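Local coordinates for attachment invasion locus protein (Yersinia pestis, PDB 3QRA), which forms an outer-membrane beta-barrel and probably promotes adhesion to, and invasion of, eukaryotic cells by a mechanism not yet known, at residues G29-Y34 / T148-A153; V79-I82 / V86-Y89; G121-P126 / V131-Y136. All coordinates share one frame; numbering follows the deposited sequence.

Contact 1: residues G29-Y34 / T148-A153; sequences GFNLKY and TWMLGA. With C8E ((hydroxyethyloxy)tri(ethyloxy)octane), chain B; C8E ((hydroxyethyloxy)tri(ethyloxy)octane), chain E.
The sulfur of Met-150 rests over the flat of the Asn-31 amide, and this close approach makes up most of the contact. Met-150 SD lies 3.3 Å from both Asn-31 CG and Asn-31 OD1 and 3.5 Å from Asn-31 ND2, so it sits above the middle of the group rather than beside one end. The two side chains cross at about a right angle. Asn-31, its CG turned to the side away from the backbone N (chi1 172°), carries its amide toward the thioether, while the extended Met-150 chain reaches across to it. Lys-33 comes in across Met-150, also at about a right angle, and touches it with its tip alone: its NZ stands 3.7 Å from Met-150 SD and donates a hydrogen bond of 2.8 Å to Asn-31 OD1, helped by the bend at its last torsion (chi4 73°). No backbone hydrogen bond joins 29-34 to 148-153. Strand 5-18 runs between them where the eight-stranded antiparallel barrel closes on itself, and the contact spans that strand through the barrel interior. There the polar ends are well supplied, since Asn-31 ND2 also bonds to Phe-48 O and Ser-47 OG, and the ammonium has further partners, Ser-135 among them. The outward side of both strands is far looser and is met by detergent. Ala-153 CB lies 3.7 Å from C13 of the C8E molecule in chain B, and Tyr-34 CB is 3.7 Å from C1 of the C8E in chain E.

Contact 2: residues V79-I82 / V86-Y89; sequences VFRI and VSLY
Arg-81 lays the flat of its guanidinium against the hydroxyl of Ser-87, whose OG stands 3.5 Å above the plane, over the centre of the group. The arginine gets there by leaving the strand with CG anti to the backbone N (chi1 175°) and then folding at chi3. Because the oxygen meets a face, the N-H groups of Arg-81 are directed to other partners: NE to Glu-37 in a salt bridge, NH1 to Asn-83 O, and NH2 to Asn-125. Ser-87 OG itself is hydrogen-bonded to Arg-35. On the same face of the sheet Val-79 and Tyr-89 stand side by side at their roots, Val-79 CB being 3.7 Å from Tyr-89 CB, before the phenol leads away from Val-79 toward Asp-133, to which its OH is hydrogen-bonded. Phe-80 and Leu-88 make up the other face; from the turn, Ile-82 slants across Leu-88, with Ile-82 CD1 3.7 Å from Leu-88 CG, whereas Phe-80 presents the edge of its ring to the Leu-88 carbonyl. The backbone frame is a beta hairpin linking strands 66-81 and 86-102 through a short turn. Phe-80 and Leu-88 form a hydrogen-bonded pair, with Phe-80 N to Leu-88 O at 2.8 Å and the return bond from Leu-88 N to Phe-80 O at 2.9 Å; nearest the turn, Ile-82 N bonds to Val-86 O at 2.9 Å. Near that turn the Arg-81 and Ser-87 side is cationic, with Arg-35 and Arg-156 close to Arg-81, and Glu-37 probably offsets part of that charge.

Contact 3: residues G121-P126 / V131-Y136; sequences GLQFNP and VIDASY. With C8E ((hydroxyethyloxy)tri(ethyloxy)octane), chain H.
Asp-133 OD1 is gripped by two donors, the amide of Gln-123 and the hydroxyl of Tyr-89, while OD2 of the same carboxylate pairs with Lys-33, whose positive charge probably favours the ionised acid. The bond from Gln-123 NE2 to Asp-133 OD1 is 3.0 Å and nearly straight at 169°. The acceptor lies in the glutamine amide plane, yet the donor comes from above the carboxylate, the two planes being 77° apart. Gln-123 is held at its other end by Arg-35, which bonds to OE1 and so fixes the amide's rotation; Val-131 CG1 packs 3.7 Å from that OE1. Across the sheet, on the outward face, Phe-124 and Ile-132 lie alongside one another, with Ile-132 CD1 at the ring edge, 3.9 Å from Phe-124 CD2. Pro-126 N sits over one face of the same ring. Farther along, Tyr-136 CD2 is 3.5 Å from C8 of a C8E detergent molecule. Paired backbone bonds hold Leu-122 to Ala-134 and Phe-124 to Ile-132, the shortest being Phe-124 N to Ile-132 O at 2.8 Å. An antiparallel hairpin with a short connection, polar toward the barrel interior and apolar toward lipid or detergent, is the repeating element of transmembrane beta-barrels.

Read from the N terminus, the chain enters contact 1 on strand 28-37 but leaves it open until strand 144-156, near the C terminus. Within that long loop two short ones close in series: contact 2, where strand 66-81 turns back into 86-102, and contact 3, where 108-124 turns back into 130-141. Neither crosses the other. Contacts 2 and 3 each pair two strands that follow one another in the chain, and adjacent strands 86-102 and 108-124 join them in the sheet; contact 1 works across the barrel's closure, spanning strand 5-18. All three meet in the interior, where Lys-33, Tyr-89 and Asp-133, one from each contact, come together.

Contact 1: residues G29-Y34 / T148-A153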
loop_
_atom_site.group_PDB
_atom_site.type_symbol
_atom_site.label_atom_id
_atom_site.label_comp_id
_atom_site.label_asym_id
_atom_site.label_seq_id
_atom_site.Cartn_x
_atom_site.Cartn_y
_atom_site.Cartn_z
ATOM N N GLY A 29 3.503 -8.058 0.887
ATOM C CA GLY A 29 4.705 -7.323 0.564
ATOM C C GLY A 29 4.954 -6.291 1.642
ATOM O O GLY A 29 4.754 -6.555 2.837
ATOM N N PHE A 30 5.359 -5.105 1.210
ATOM C CA PHE A 30 5.810 -4.078 2.142
ATOM C C PHE A 30 5.394 -2.680 1.696
ATOM O O PHE A 30 4.938 -2.460 0.560
ATOM C CB PHE A 30 7.343 -4.159 2.306
ATOM C CG PHE A 30 8.092 -3.708 1.092
ATOM C CD1 PHE A 30 8.519 -2.393 0.974
ATOM C CD2 PHE A 30 8.335 -4.585 0.047
ATOM C CE1 PHE A 30 9.192 -1.963 -0.162
ATOM C CE2 PHE A 30 8.997 -4.163 -1.091
ATOM C CZ PHE A 30 9.427 -2.847 -1.197
ATOM N N ASN A 31 5.570 -1.730 2.608
ATOM C CA ASN A 31 5.155 -0.353 2.407
ATOM C C ASN A 31 6.179 0.570 3.054
ATOM O O ASN A 31 6.516 0.395 4.220
ATOM C CB ASN A 31 3.775 -0.172 3.046
ATOM C CG ASN A 31 3.313 1.265 3.080
ATOM O OD1 ASN A 31 2.770 1.714 4.092
ATOM N ND2 ASN A 31 3.503 1.995 1.974
ATOM N N LEU A 32 6.706 1.522 2.287
ATOM C CA LEU A 32 7.548 2.582 2.846
ATOM C C LEU A 32 6.732 3.871 2.826
ATOM O O LEU A 32 6.115 4.195 1.806
ATOM C CB LEU A 32 8.802 2.769 2.000
ATOM C CG LEU A 32 9.754 1.568 1.968
ATOM C CD1 LEU A 32 10.725 1.658 0.792
ATOM C CD2 LEU A 32 10.514 1.465 3.288
ATOM N N LYS A 33 6.705 4.592 3.946
ATOM C CA LYS A 33 6.056 5.909 3.951
ATOM C C LYS A 33 7.018 6.958 4.468
ATOM O O LYS A 33 7.823 6.681 5.368
ATOM C CB LYS A 33 4.760 5.911 4.776
ATOM C CG LYS A 33 3.625 5.085 4.158
ATOM C CD LYS A 33 2.258 5.742 4.494
ATOM C CE LYS A 33 1.087 4.917 3.952
ATOM N NZ LYS A 33 0.871 3.664 4.742
ATOM N N TYR A 34 6.935 8.153 3.887
ATOM C CA TYR A 34 7.774 9.273 4.293
ATOM C C TYR A 34 6.881 10.490 4.480
ATOM O O TYR A 34 6.129 10.849 3.582
ATOM C CB TYR A 34 8.848 9.580 3.252
ATOM C CG TYR A 34 9.547 10.900 3.535
ATOM C CD1 TYR A 34 10.523 10.995 4.508
ATOM C CD2 TYR A 34 9.183 12.054 2.857
ATOM C CE1 TYR A 34 11.150 12.211 4.780
ATOM C CE2 TYR A 34 9.800 13.268 3.120
ATOM C CZ TYR A 34 10.776 13.341 4.079
ATOM O OH TYR A 34 11.372 14.559 4.334
ATOM N N THR A 148 -5.632 -2.913 -0.214
ATOM C CA THR A 148 -4.368 -3.189 0.462
ATOM C C THR A 148 -4.309 -2.531 1.835
ATOM O O THR A 148 -4.496 -1.323 1.961
ATOM C CB THR A 148 -3.164 -2.714 -0.392
ATOM O OG1 THR A 148 -3.220 -3.331 -1.689
ATOM C CG2 THR A 148 -1.812 -3.054 0.310
ATOM N N TRP A 149 -4.044 -3.338 2.855
ATOM C CA TRP A 149 -3.838 -2.838 4.205
ATOM C C TRP A 149 -2.354 -2.775 4.506
ATOM O O TRP A 149 -1.583 -3.613 4.044
ATOM C CB TRP A 149 -4.531 -3.729 5.233
ATOM C CG TRP A 149 -6.023 -3.495 5.308
ATOM C CD1 TRP A 149 -6.999 -4.206 4.682
ATOM C CD2 TRP A 149 -6.684 -2.464 6.051
ATOM N NE1 TRP A 149 -8.239 -3.688 5.001
ATOM C CE2 TRP A 149 -8.068 -2.617 5.841
ATOM C CE3 TRP A 149 -6.236 -1.425 6.880
ATOM C CZ2 TRP A 149 -9.014 -1.767 6.426
ATOM C CZ3 TRP A 149 -7.177 -0.582 7.464
ATOM C CH2 TRP A 149 -8.549 -0.760 7.233
ATOM N N MET A 150 -1.975 -1.766 5.284
ATOM C CA MET A 150 -0.573 -1.504 5.578
ATOM C C MET A 150 -0.431 -1.192 7.046
ATOM O O MET A 150 -1.235 -0.440 7.607
ATOM C CB MET A 150 -0.079 -0.317 4.746
ATOM C CG MET A 150 -0.211 -0.546 3.224
ATOM S SD MET A 150 0.162 0.945 2.280
ATOM C CE MET A 150 -0.824 0.615 0.809
ATOM N N LEU A 151 0.609 -1.762 7.659
ATOM C CA LEU A 151 0.894 -1.514 9.072
ATOM C C LEU A 151 2.402 -1.475 9.266
ATOM O O LEU A 151 3.083 -2.471 9.034
ATOM C CB LEU A 151 0.297 -2.613 9.942
ATOM C CG LEU A 151 0.653 -2.567 11.435
ATOM C CD1 LEU A 151 0.090 -1.311 12.095
ATOM C CD2 LEU A 151 0.142 -3.818 12.148
ATOM N N GLY A 152 2.916 -0.330 9.701
ATOM C CA GLY A 152 4.348 -0.119 9.760
ATOM C C GLY A 152 4.793 0.690 10.959
ATOM O O GLY A 152 3.994 1.078 11.804
ATOM N N ALA A 153 6.092 0.922 11.036
ATOM C CA ALA A 153 6.669 1.641 12.160
ATOM C C ALA A 153 7.986 2.255 11.735
ATOM O O ALA A 153 8.596 1.850 10.734
ATOM C CB ALA A 153 6.874 0.710 13.368
HETATM C C1 C8E B . 13.595 1.839 6.235
HETATM C C2 C8E B . 13.259 2.786 7.381
HETATM C C3 C8E B . 12.371 2.109 8.419
HETATM C C4 C8E B . 12.931 2.267 9.828
HETATM C C5 C8E B . 13.153 0.910 10.495
HETATM C C6 C8E B . 12.089 0.682 11.561
HETATM C C7 C8E B . 11.895 -0.801 11.860
HETATM C C8 C8E B . 10.475 -1.084 12.340
HETATM O O9 C8E B . 9.978 -2.185 11.610
HETATM C C10 C8E B . 8.710 -2.635 12.035
HETATM C C11 C8E B . 7.870 -2.782 10.776
HETATM O O12 C8E B . 6.621 -3.354 11.088
HETATM C C13 C8E B . 5.893 -2.540 11.960
HETATM C C14 C8E B . 4.916 -3.377 12.761
HETATM O O15 C8E B . 4.001 -2.494 13.374
HETATM C C16 C8E B . 4.506 -1.955 14.578
HETATM C C17 C8E B . 4.792 -3.064 15.581
HETATM C C1 C8E E . 8.747 6.771 0.778
HETATM C C2 C8E E . 7.788 6.740 -0.405
HETATM C C3 C8E E . 7.591 8.141 -0.965
HETATM C C4 C8E E . 7.295 8.103 -2.458
HETATM C C5 C8E E . 6.116 9.008 -2.794
HETATM C C6 C8E E . 6.507 10.046 -3.838
HETATM C C7 C8E E . 5.276 10.754 -4.389
HETATM C C8 C8E E . 5.664 11.983 -5.202
#

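Contact 2: residues V79-I82 / V86-Y89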
loop_
_atom_site.group_PDB
_atom_site.type_symbol
_atom_site.label_atom_id
_atom_site.label_comp_id
_atom_site.label_asym_id
_atom_site.label_seq_id
_atom_site.Cartn_x
_atom_site.Cartn_y
_atom_site.Cartn_z
ATOM N N VAL A 79 -1.352 15.414 5.266
ATOM C CA VAL A 79 -1.520 14.784 6.568
ATOM C C VAL A 79 -1.831 15.879 7.599
ATOM O O VAL A 79 -1.190 16.930 7.612
ATOM C CB VAL A 79 -0.302 13.870 6.973
ATOM C CG1 VAL A 79 1.038 14.537 6.697
ATOM C CG2 VAL A 79 -0.415 13.415 8.435
ATOM N N PHE A 80 -2.838 15.630 8.431
ATOM C CA PHE A 80 -3.337 16.608 9.390
ATOM C C PHE A 80 -3.060 16.120 10.792
ATOM O O PHE A 80 -3.530 15.052 11.184
ATOM C CB PHE A 80 -4.859 16.795 9.212
ATOM C CG PHE A 80 -5.242 17.283 7.846
ATOM C CD1 PHE A 80 -5.312 18.642 7.581
ATOM C CD2 PHE A 80 -5.492 16.385 6.818
ATOM C CE1 PHE A 80 -5.646 19.100 6.313
ATOM C CE2 PHE A 80 -5.820 16.836 5.549
ATOM C CZ PHE A 80 -5.903 18.201 5.298
ATOM N N ARG A 81 -2.295 16.892 11.556
ATOM C CA ARG A 81 -2.004 16.492 12.920
ATOM C C ARG A 81 -3.154 16.925 13.802
ATOM O O ARG A 81 -3.544 18.088 13.783
ATOM C CB ARG A 81 -0.679 17.096 13.414
ATOM C CG ARG A 81 -0.399 16.801 14.880
ATOM C CD ARG A 81 1.078 17.048 15.257
ATOM N NE ARG A 81 2.012 16.170 14.546
ATOM C CZ ARG A 81 2.256 14.907 14.889
ATOM N NH1 ARG A 81 1.615 14.358 15.918
ATOM N NH2 ARG A 81 3.138 14.187 14.203
ATOM N N ILE A 82 -3.719 15.984 14.549
ATOM C CA ILE A 82 -4.799 16.313 15.476
ATOM C C ILE A 82 -4.237 16.820 16.788
ATOM O O ILE A 82 -4.658 17.862 17.315
ATOM C CB ILE A 82 -5.670 15.099 15.782
ATOM C CG1 ILE A 82 -6.145 14.447 14.486
ATOM C CG2 ILE A 82 -6.846 15.511 16.682
ATOM C CD1 ILE A 82 -7.021 13.236 14.713
ATOM N N VAL A 86 -1.742 11.747 17.420
ATOM C CA VAL A 86 -2.437 11.209 16.261
ATOM C C VAL A 86 -2.543 12.202 15.116
ATOM O O VAL A 86 -2.793 13.392 15.326
ATOM C CB VAL A 86 -3.852 10.689 16.635
ATOM C CG1 VAL A 86 -4.543 10.094 15.416
ATOM C CG2 VAL A 86 -3.768 9.647 17.747
ATOM N N SER A 87 -2.348 11.686 13.909
ATOM C CA SER A 87 -2.506 12.447 12.685
ATOM C C SER A 87 -3.260 11.592 11.674
ATOM O O SER A 87 -3.107 10.373 11.654
ATOM C CB SER A 87 -1.137 12.814 12.107
ATOM O OG SER A 87 -0.367 13.537 13.052
ATOM N N LEU A 88 -4.041 12.241 10.819
ATOM C CA LEU A 88 -4.852 11.550 9.808
ATOM C C LEU A 88 -4.447 11.982 8.417
ATOM O O LEU A 88 -4.148 13.134 8.192
ATOM C CB LEU A 88 -6.320 11.926 9.987
ATOM C CG LEU A 88 -6.962 11.763 11.357
ATOM C CD1 LEU A 88 -8.388 12.322 11.321
ATOM C CD2 LEU A 88 -6.955 10.309 11.779
ATOM N N TYR A 89 -4.473 11.080 7.453
ATOM C CA TYR A 89 -4.090 11.479 6.108
ATOM C C TYR A 89 -4.932 10.832 4.998
ATOM O O TYR A 89 -5.550 9.774 5.186
ATOM C CB TYR A 89 -2.595 11.246 5.880
ATOM C CG TYR A 89 -2.100 9.814 6.067
ATOM C CD1 TYR A 89 -2.278 8.853 5.068
ATOM C CD2 TYR A 89 -1.412 9.440 7.221
ATOM C CE1 TYR A 89 -1.811 7.551 5.223
ATOM C CE2 TYR A 89 -0.927 8.127 7.387
ATOM C CZ TYR A 89 -1.123 7.198 6.384
ATOM O OH TYR A 89 -0.623 5.910 6.533
#

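Contact 3: residues G121-P126 / V131-Y136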
loop_
_atom_site.group_PDB
_atom_site.type_symbol
_atom_site.label_atom_id
_atom_site.label_comp_id
_atom_site.label_asym_id
_atom_site.label_seq_id
_atom_site.Cartn_x
_atom_site.Cartn_y
_atom_site.Cartn_z
ATOM N N GLY A 121 -5.266 6.912 5.973
ATOM C CA GLY A 121 -4.626 6.267 7.103
ATOM C C GLY A 121 -4.349 7.203 8.255
ATOM O O GLY A 121 -4.785 8.357 8.257
ATOM N N LEU A 122 -3.587 6.696 9.202
ATOM C CA LEU A 122 -3.174 7.475 10.311
ATOM C C LEU A 122 -1.805 7.156 10.825
ATOM O O LEU A 122 -1.307 6.105 10.614
ATOM C CB LEU A 122 -4.164 7.398 11.405
ATOM C CG LEU A 122 -4.540 6.082 11.934
ATOM C CD1 LEU A 122 -3.566 5.774 12.944
ATOM C CD2 LEU A 122 -5.904 6.125 12.548
ATOM N N GLN A 123 -1.251 8.136 11.501
ATOM C CA GLN A 123 0.012 7.926 12.205
ATOM C C GLN A 123 -0.172 8.205 13.685
ATOM O O GLN A 123 -0.779 9.208 14.077
ATOM C CB GLN A 123 1.130 8.812 11.646
ATOM C CG GLN A 123 1.398 8.572 10.162
ATOM C CD GLN A 123 2.849 8.784 9.795
ATOM O OE1 GLN A 123 3.499 9.715 10.284
ATOM N NE2 GLN A 123 3.373 7.914 8.935
ATOM N N PHE A 124 0.384 7.313 14.498
ATOM C CA PHE A 124 0.358 7.410 15.945
ATOM C C PHE A 124 1.791 7.603 16.446
ATOM O O PHE A 124 2.696 6.867 16.048
ATOM C CB PHE A 124 -0.245 6.122 16.523
ATOM C CG PHE A 124 -0.178 6.025 18.020
ATOM C CD1 PHE A 124 -0.701 7.027 18.824
ATOM C CD2 PHE A 124 0.375 4.906 18.627
ATOM C CE1 PHE A 124 -0.640 6.931 20.206
ATOM C CE2 PHE A 124 0.433 4.803 20.008
ATOM C CZ PHE A 124 -0.076 5.816 20.797
ATOM N N ASN A 125 1.996 8.600 17.304
ATOM C CA ASN A 125 3.300 8.821 17.930
ATOM C C ASN A 125 3.229 8.550 19.425
ATOM O O ASN A 125 2.900 9.449 20.198
ATOM C CB ASN A 125 3.775 10.268 17.707
ATOM C CG ASN A 125 3.752 10.672 16.244
ATOM O OD1 ASN A 125 2.969 11.538 15.839
ATOM N ND2 ASN A 125 4.592 10.025 15.432
ATOM N N PRO A 126 3.547 7.315 19.840
ATOM C CA PRO A 126 3.505 6.953 21.261
ATOM C C PRO A 126 4.586 7.695 22.039
ATOM O O PRO A 126 4.459 7.924 23.243
ATOM C CB PRO A 126 3.793 5.444 21.249
ATOM C CG PRO A 126 4.538 5.204 19.972
ATOM C CD PRO A 126 3.984 6.195 18.985
ATOM N N VAL A 131 7.062 6.366 15.360
ATOM C CA VAL A 131 5.888 6.351 14.489
ATOM C C VAL A 131 5.325 4.957 14.383
ATOM O O VAL A 131 6.044 4.057 14.215
ATOM C CB VAL A 131 6.210 6.714 13.057
ATOM C CG1 VAL A 131 4.970 6.931 12.287
ATOM C CG2 VAL A 131 6.956 7.833 12.982
ATOM N N ILE A 132 4.026 4.844 14.475
ATOM C CA ILE A 132 3.291 3.661 14.086
ATOM C C ILE A 132 2.332 4.125 13.009
ATOM O O ILE A 132 1.626 5.111 13.188
ATOM C CB ILE A 132 2.521 3.063 15.270
ATOM C CG1 ILE A 132 3.506 2.679 16.383
ATOM C CG2 ILE A 132 1.693 1.850 14.810
ATOM C CD1 ILE A 132 2.852 2.070 17.591
ATOM N N ASP A 133 2.341 3.446 11.870
ATOM C CA ASP A 133 1.595 3.908 10.712
ATOM C C ASP A 133 0.597 2.829 10.301
ATOM O O ASP A 133 0.941 1.655 10.286
ATOM C CB ASP A 133 2.563 4.198 9.550
ATOM C CG ASP A 133 1.831 4.571 8.263
ATOM O OD1 ASP A 133 1.452 5.751 8.133
ATOM O OD2 ASP A 133 1.636 3.687 7.390
ATOM N N ALA A 134 -0.629 3.215 9.960
ATOM C CA ALA A 134 -1.575 2.224 9.435
ATOM C C ALA A 134 -2.429 2.864 8.366
ATOM O O ALA A 134 -2.873 4.000 8.527
ATOM C CB ALA A 134 -2.459 1.645 10.548
ATOM N N SER A 135 -2.652 2.149 7.271
ATOM C CA SER A 135 -3.471 2.725 6.208
ATOM C C SER A 135 -4.145 1.673 5.343
ATOM O O SER A 135 -3.791 0.495 5.384
ATOM C CB SER A 135 -2.629 3.677 5.338
ATOM O OG SER A 135 -1.810 2.968 4.423
ATOM N N TYR A 136 -5.135 2.122 4.580
ATOM C CA TYR A 136 -5.820 1.289 3.604
ATOM C C TYR A 136 -5.744 1.981 2.246
ATOM O O TYR A 136 -5.754 3.223 2.149
ATOM C CB TYR A 136 -7.284 1.046 4.000
ATOM C CG TYR A 136 -8.072 0.333 2.923
ATOM C CD1 TYR A 136 -7.978 -1.049 2.767
ATOM C CD2 TYR A 136 -8.911 1.037 2.058
ATOM C CE1 TYR A 136 -8.698 -1.707 1.781
ATOM C CE2 TYR A 136 -9.627 0.379 1.061
ATOM C CZ TYR A 136 -9.512 -0.988 0.932
ATOM O OH TYR A 136 -10.216 -1.658 -0.047
HETATM C C1 C8E H . -6.196 2.734 9.715
HETATM C C2 C8E H . -6.890 2.808 8.361
HETATM C C3 C8E H . -8.038 3.812 8.377
HETATM C C4 C8E H . -8.376 4.286 6.966
HETATM C C5 C8E H . -9.856 4.095 6.645
HETATM C C6 C8E H . -10.065 3.239 5.399
HETATM C C7 C8E H . -11.418 2.539 5.448
HETATM C C8 C8E H . -11.630 1.634 4.240
HETATM O O9 C8E H . -12.379 0.499 4.623
#